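Long-range contact in nitrogen regulatory protein P-II (Thiomonas intermedia, PDB 5DRK), which probably regulates the activity of partner proteins in response to bound adenine nucleotides, as a trimeric member of the P-II signalling family: residues I14-A19 with Q83-A88. Residues are numbered along the deposited sequence; the frame is centred on the assembly and turned at random.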
loop_
_atom_site.group_PDB
_atom_site.type_symbol
_atom_site.label_atom_id
_atom_site.label_comp_id
_atom_site.label_asym_id
_atom_site.label_seq_id
_atom_site.Cartn_x
_atom_site.Cartn_y
_atom_site.Cartn_z
ATOM N N ILE B 14 3.030 -5.230 5.906
ATOM C CA ILE B 14 3.207 -6.573 6.447
ATOM C C ILE B 14 2.061 -7.472 6.007
ATOM O O ILE B 14 0.910 -7.265 6.416
ATOM C CB ILE B 14 3.270 -6.568 7.990
ATOM C CG1 ILE B 14 4.320 -5.564 8.487
ATOM C CG2 ILE B 14 3.600 -7.975 8.516
ATOM C CD1 ILE B 14 4.084 -5.082 9.929
ATOM N N ILE B 15 2.362 -8.476 5.216
ATOM C CA ILE B 15 1.374 -9.383 4.709
ATOM C C ILE B 15 1.479 -10.763 5.324
ATOM O O ILE B 15 2.497 -11.358 5.268
ATOM C CB ILE B 15 1.468 -9.429 3.187
ATOM C CG1 ILE B 15 1.340 -8.030 2.613
ATOM C CG2 ILE B 15 0.451 -10.353 2.594
ATOM C CD1 ILE B 15 1.575 -7.948 1.123
ATOM N N LEU B 16 0.399 -11.240 5.916
ATOM C CA LEU B 16 0.335 -12.534 6.588
ATOM C C LEU B 16 -1.069 -13.082 6.786
ATOM O O LEU B 16 -2.027 -12.410 6.579
ATOM C CB LEU B 16 1.033 -12.494 7.943
ATOM C CG LEU B 16 0.966 -11.310 8.901
ATOM C CD1 LEU B 16 -0.159 -10.334 8.673
ATOM C CD2 LEU B 16 1.080 -11.664 10.364
ATOM N N GLU B 17 -1.161 -14.328 7.192
ATOM C CA GLU B 17 -2.438 -14.938 7.440
ATOM C C GLU B 17 -3.134 -14.244 8.595
ATOM O O GLU B 17 -2.543 -13.898 9.564
ATOM C CB GLU B 17 -2.296 -16.431 7.672
ATOM C CG GLU B 17 -1.984 -17.247 6.436
ATOM C CD GLU B 17 -1.358 -18.574 6.776
ATOM O OE1 GLU B 17 -0.245 -18.596 7.246
ATOM O OE2 GLU B 17 -1.982 -19.592 6.593
ATOM N N GLY B 18 -4.417 -14.036 8.450
ATOM C CA GLY B 18 -5.206 -13.319 9.435
ATOM C C GLY B 18 -5.213 -13.919 10.821
ATOM O O GLY B 18 -5.401 -13.201 11.788
ATOM N N ALA B 19 -5.026 -15.233 10.928
ATOM C CA ALA B 19 -5.033 -15.888 12.237
ATOM C C ALA B 19 -3.870 -15.411 13.112
ATOM O O ALA B 19 -3.907 -15.558 14.334
ATOM C CB ALA B 19 -4.992 -17.419 12.086
ATOM N N GLN B 83 11.209 -12.001 11.841
ATOM C CA GLN B 83 12.046 -12.976 11.143
ATOM C C GLN B 83 11.689 -14.434 11.442
ATOM O O GLN B 83 11.327 -15.175 10.533
ATOM C CB GLN B 83 13.524 -12.759 11.459
ATOM C CG GLN B 83 14.349 -14.002 11.176
ATOM C CD GLN B 83 15.820 -13.724 10.943
ATOM O OE1 GLN B 83 16.513 -14.523 10.307
ATOM N NE2 GLN B 83 16.309 -12.596 11.458
ATOM N N PRO B 84 11.821 -14.859 12.710
ATOM C CA PRO B 84 11.530 -16.259 13.030
ATOM C C PRO B 84 10.106 -16.615 12.666
ATOM O O PRO B 84 9.830 -17.757 12.297
ATOM C CB PRO B 84 11.744 -16.331 14.544
ATOM C CG PRO B 84 12.682 -15.218 14.830
ATOM C CD PRO B 84 12.295 -14.120 13.893
ATOM N N PHE B 85 9.209 -15.639 12.765
ATOM C CA PHE B 85 7.827 -15.864 12.373
ATOM C C PHE B 85 7.731 -16.207 10.883
ATOM O O PHE B 85 7.112 -17.213 10.503
ATOM C CB PHE B 85 6.950 -14.651 12.669
ATOM C CG PHE B 85 5.525 -14.836 12.213
ATOM C CD1 PHE B 85 4.618 -15.539 13.002
ATOM C CD2 PHE B 85 5.110 -14.351 10.981
ATOM C CE1 PHE B 85 3.324 -15.721 12.578
ATOM C CE2 PHE B 85 3.818 -14.542 10.548
ATOM C CZ PHE B 85 2.925 -15.225 11.347
ATOM N N PHE B 86 8.336 -15.382 10.035
ATOM C CA PHE B 86 8.230 -15.621 8.593
ATOM C C PHE B 86 9.103 -16.789 8.096
ATOM O O PHE B 86 8.979 -17.200 6.944
ATOM C CB PHE B 86 8.562 -14.338 7.824
ATOM C CG PHE B 86 7.455 -13.311 7.851
ATOM C CD1 PHE B 86 6.158 -13.657 7.509
ATOM C CD2 PHE B 86 7.713 -11.994 8.212
ATOM C CE1 PHE B 86 5.141 -12.714 7.523
ATOM C CE2 PHE B 86 6.699 -11.049 8.220
ATOM C CZ PHE B 86 5.412 -11.416 7.882
ATOM N N GLU B 87 9.971 -17.322 8.957
ATOM C CA GLU B 87 10.720 -18.537 8.638
ATOM C C GLU B 87 9.819 -19.747 8.806
ATOM O O GLU B 87 10.056 -20.806 8.220
ATOM C CB GLU B 87 11.969 -18.692 9.527
ATOM C CG GLU B 87 13.128 -17.732 9.187
ATOM C CD GLU B 87 13.548 -17.811 7.717
ATOM O OE1 GLU B 87 14.317 -18.743 7.375
ATOM O OE2 GLU B 87 13.099 -16.962 6.902
ATOM N N ALA B 88 8.774 -19.578 9.604
ATOM C CA ALA B 88 7.893 -20.681 9.939
ATOM C C ALA B 88 6.484 -20.471 9.411
ATOM O O ALA B 88 5.672 -21.398 9.455
ATOM C CB ALA B 88 7.862 -20.876 11.445
#
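Leu16 and Phe86 mark the nearest backbone approach, their CA atoms 8.7 Å apart, where the end of strand 7-17 passes the last turns of helix 75-88. The axes of 14-17 and 83-88 come within 10.8 Å at 48°, and mostly side chains fill the gap. Phe86 presents its rim to the strand: CZ lies 3.9 Å from Ile14 CG2, which is near the ring plane, while the neighbouring CE1 sits 4.1 Å from Leu16 CB. Between these two residues Ile15 O comes to 3.7 Å from Phe86 CE1, obliquely to the ring. In Phe85, CG anti to the backbone N (chi1 177°) carries the ring out to Leu16, which it crosses at about a right angle, CE2 4.0 Å from Leu16 CD2. Phe85 also sets its CD2 over one face of Phe86, 3.7 Å above the plane and offset toward the rim, while Phe86 CE1 lies in plane at the edge of Phe85. Ile14 CG2 is likely to lose its ring edge, Leu16 one of two aromatic neighbours and the edge of Phe85 the ring against it, were Phe86 an alanine. Opposite the helix, Ile15 turns its side chain to the bound ADP and to Thr37 of the second subunit; Leu16 also packs on Ala24 of helix 21-31. The contact thus joins helix to sheet in the ferredoxin-like P-II fold by mainly apolar van der Waals packing, with one backbone carbonyl against Phe86, itself beside Gly91 of the ADP site.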